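Local coordinates for protein Exo-poly-alpha-D-galacturonosidase (Thermotoga maritima, PDB 3JUR) that probably hydrolyses the glycosidic bonds of polygalacturonate in pectin, acting as a hyperthermoactive exopolygalacturonase of glycosyl hydrolase family 28, at residues 237-242 with 258-263. Residues are numbered along the deposited sequence; the frame is centred on the assembly and turned at random.
Sequences NNDGID and TGDDSV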
ATOM      1  N   ASN D 237       1.662  32.209  24.317  1.00 23.46           N
ATOM      2  CA  ASN D 237       2.653  31.539  25.159  1.00 23.96           C
ATOM      3  C   ASN D 237       2.019  30.799  26.340  1.00 24.39           C
ATOM      4  O   ASN D 237       2.639  30.647  27.395  1.00 24.40           O
ATOM      5  CB  ASN D 237       3.728  32.535  25.633  1.00 23.84           C
ATOM      6  CG  ASN D 237       4.341  33.318  24.488  1.00 23.49           C
ATOM      7  OD1 ASN D 237       4.263  34.551  24.446  1.00 24.02           O
ATOM      8  ND2 ASN D 237       4.931  32.603  23.534  1.00 22.54           N
ATOM      9  N   ASN D 238       0.780  30.341  26.153  1.00 24.82           N
ATOM     10  CA  ASN D 238       0.107  29.510  27.148  1.00 25.39           C
ATOM     11  C   ASN D 238       0.560  28.047  27.058  1.00 25.54           C
ATOM     12  O   ASN D 238      -0.225  27.172  26.697  1.00 25.63           O
ATOM     13  CB  ASN D 238      -1.423  29.624  27.027  1.00 25.14           C
ATOM     14  CG  ASN D 238      -1.999  30.821  27.785  1.00 26.26           C
ATOM     15  OD1 ASN D 238      -3.216  31.016  27.817  1.00 25.72           O
ATOM     16  ND2 ASN D 238      -1.132  31.614  28.408  1.00 27.00           N
ATOM     17  N   ASP D 239       1.832  27.796  27.375  1.00 25.88           N
ATOM     18  CA  ASP D 239       2.358  26.439  27.480  1.00 25.95           C
ATOM     19  C   ASP D 239       1.671  25.740  28.649  1.00 26.06           C
ATOM     20  O   ASP D 239       1.400  26.366  29.678  1.00 26.18           O
ATOM     21  CB  ASP D 239       3.870  26.452  27.750  1.00 26.46           C
ATOM     22  CG  ASP D 239       4.692  27.104  26.634  1.00 27.73           C
ATOM     23  OD1 ASP D 239       4.131  27.774  25.744  1.00 29.36           O
ATOM     24  OD2 ASP D 239       5.930  26.942  26.664  1.00 27.61           O
ATOM     25  N   GLY D 240       1.413  24.440  28.511  1.00 25.81           N
ATOM     26  CA  GLY D 240       0.761  23.668  29.572  1.00 25.27           C
ATOM     27  C   GLY D 240       1.724  23.359  30.702  1.00 25.19           C
ATOM     28  O   GLY D 240       1.596  23.886  31.814  1.00 25.23           O
ATOM     29  N   ILE D 241       2.694  22.498  30.416  1.00 25.09           N
ATOM     30  CA  ILE D 241       3.711  22.125  31.390  1.00 24.90           C
ATOM     31  C   ILE D 241       5.107  22.259  30.772  1.00 25.18           C
ATOM     32  O   ILE D 241       5.389  21.653  29.722  1.00 24.71           O
ATOM     33  CB  ILE D 241       3.502  20.689  31.938  1.00 24.98           C
ATOM     34  CG1 ILE D 241       2.096  20.533  32.540  1.00 24.94           C
ATOM     35  CG2 ILE D 241       4.577  20.361  32.979  1.00 24.69           C
ATOM     36  CD1 ILE D 241       1.714  19.102  32.874  1.00 25.19           C
ATOM     37  N   ASP D 242       5.956  23.046  31.446  1.00 24.75           N
ATOM     38  CA  ASP D 242       7.333  23.317  31.034  1.00 25.07           C
ATOM     39  C   ASP D 242       8.372  22.820  32.041  1.00 25.12           C
ATOM     40  O   ASP D 242       8.862  23.610  32.851  1.00 25.64           O
ATOM     41  CB  ASP D 242       7.553  24.819  30.864  1.00 25.01           C
ATOM     42  CG  ASP D 242       6.605  25.440  29.886  1.00 25.65           C
ATOM     43  OD1 ASP D 242       7.071  25.778  28.778  1.00 26.16           O
ATOM     44  OD2 ASP D 242       5.406  25.596  30.225  1.00 26.75           O
ATOM     45  N   THR D 258      -4.084  23.994  24.969  1.00 24.97           N
ATOM     46  CA  THR D 258      -3.052  25.015  25.208  1.00 25.02           C
ATOM     47  C   THR D 258      -2.885  26.004  24.064  1.00 25.10           C
ATOM     48  O   THR D 258      -3.163  25.683  22.915  1.00 25.36           O
ATOM     49  CB  THR D 258      -1.680  24.384  25.541  1.00 24.83           C
ATOM     50  OG1 THR D 258      -1.257  23.520  24.475  1.00 25.40           O
ATOM     51  CG2 THR D 258      -1.754  23.585  26.822  1.00 24.60           C
ATOM     52  N   GLY D 259      -2.426  27.209  24.396  1.00 25.39           N
ATOM     53  CA  GLY D 259      -2.210  28.271  23.416  1.00 25.45           C
ATOM     54  C   GLY D 259      -0.872  28.161  22.710  1.00 25.84           C
ATOM     55  O   GLY D 259      -0.663  28.772  21.670  1.00 25.89           O
ATOM     56  N   ASP D 260       0.040  27.382  23.276  1.00 26.06           N
ATOM     57  CA  ASP D 260       1.330  27.138  22.649  1.00 26.81           C
ATOM     58  C   ASP D 260       1.644  25.652  22.818  1.00 26.62           C
ATOM     59  O   ASP D 260       0.733  24.818  22.802  1.00 26.76           O
ATOM     60  CB  ASP D 260       2.392  28.047  23.285  1.00 27.41           C
ATOM     61  CG  ASP D 260       3.524  28.403  22.328  1.00 29.46           C
ATOM     62  OD1 ASP D 260       4.419  27.554  22.116  1.00 32.39           O
ATOM     63  OD2 ASP D 260       3.533  29.543  21.804  1.00 31.61           O
ATOM     64  N   ASP D 261       2.917  25.309  22.988  1.00 26.70           N
ATOM     65  CA  ASP D 261       3.317  23.919  23.212  1.00 26.20           C
ATOM     66  C   ASP D 261       2.629  23.327  24.451  1.00 26.42           C
ATOM     67  O   ASP D 261       2.503  24.005  25.478  1.00 26.43           O
ATOM     68  CB  ASP D 261       4.833  23.844  23.353  1.00 26.48           C
ATOM     69  CG  ASP D 261       5.565  24.321  22.100  1.00 26.94           C
ATOM     70  OD1 ASP D 261       5.136  23.958  20.987  1.00 26.82           O
ATOM     71  OD2 ASP D 261       6.570  25.056  22.231  1.00 28.09           O
ATOM     72  N   SER D 262       2.183  22.074  24.366  1.00 25.64           N
ATOM     73  CA  SER D 262       1.433  21.470  25.475  1.00 25.58           C
ATOM     74  C   SER D 262       2.347  20.979  26.602  1.00 25.26           C
ATOM     75  O   SER D 262       2.259  21.461  27.735  1.00 25.51           O
ATOM     76  CB  SER D 262       0.520  20.350  24.977  1.00 25.68           C
ATOM     77  OG  SER D 262      -0.528  20.867  24.179  1.00 26.19           O
ATOM     78  N   VAL D 263       3.211  20.017  26.297  1.00 24.72           N
ATOM     79  CA  VAL D 263       4.241  19.581  27.233  1.00 24.61           C
ATOM     80  C   VAL D 263       5.589  19.885  26.577  1.00 24.43           C
ATOM     81  O   VAL D 263       5.904  19.337  25.517  1.00 24.12           O
ATOM     82  CB  VAL D 263       4.110  18.080  27.571  1.00 24.62           C
ATOM     83  CG1 VAL D 263       5.256  17.615  28.485  1.00 24.86           C
ATOM     84  CG2 VAL D 263       2.763  17.801  28.212  1.00 25.21           C
TER
HETATM   85  O   HOH W   1       1.744  31.274  21.776  1.00 28.54           O
HETATM   86  O   HOH W   2       7.501  26.718  24.481  1.00 25.95           O
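I241 N donates to S262 O at 2.9 Å. Beside it, G240 N reaches D261 O at 3.3 Å. These backbone bonds join two loops on adjacent coils of a parallel beta-helix. At N238, the centre of an inverse gamma turn, the carbonyl O receives two weak bonds, from G259 N and D260 N. CA-H...O contacts add to the pairing, D239 CA meeting D261 O at 3.2 Å and V263 CA meeting I241 O at 3.4 Å.

Among the side chains, D239 and D260 lie alongside each other, their carboxylate planes 39° apart, with D239 OD1 3.0 Å from D260 CB. With CG roughly anti to the backbone N (chi1 -151°), D260 presents OD1 to its neighbour's amide, D261 N, 2.8 Å away on the anti side. Its OD2 accepts from a water that in turn takes the N-H of N237. Replacing D260 by an alanine removes both oxygens, and D261 N would probably lose this acceptor and N237 its water-mediated tie. A second water lies between D239 OD2 and D261 OD2.

The NND and GDD sequences resemble the NTD and GDD motifs of family 28, and the gathered carboxylates are consistent with its acidic active-site region. R327 and K329 form salt bridges with D261, while I241 and V263 pack on I251 of strand 249-252 as the second loop enters strand 263-265.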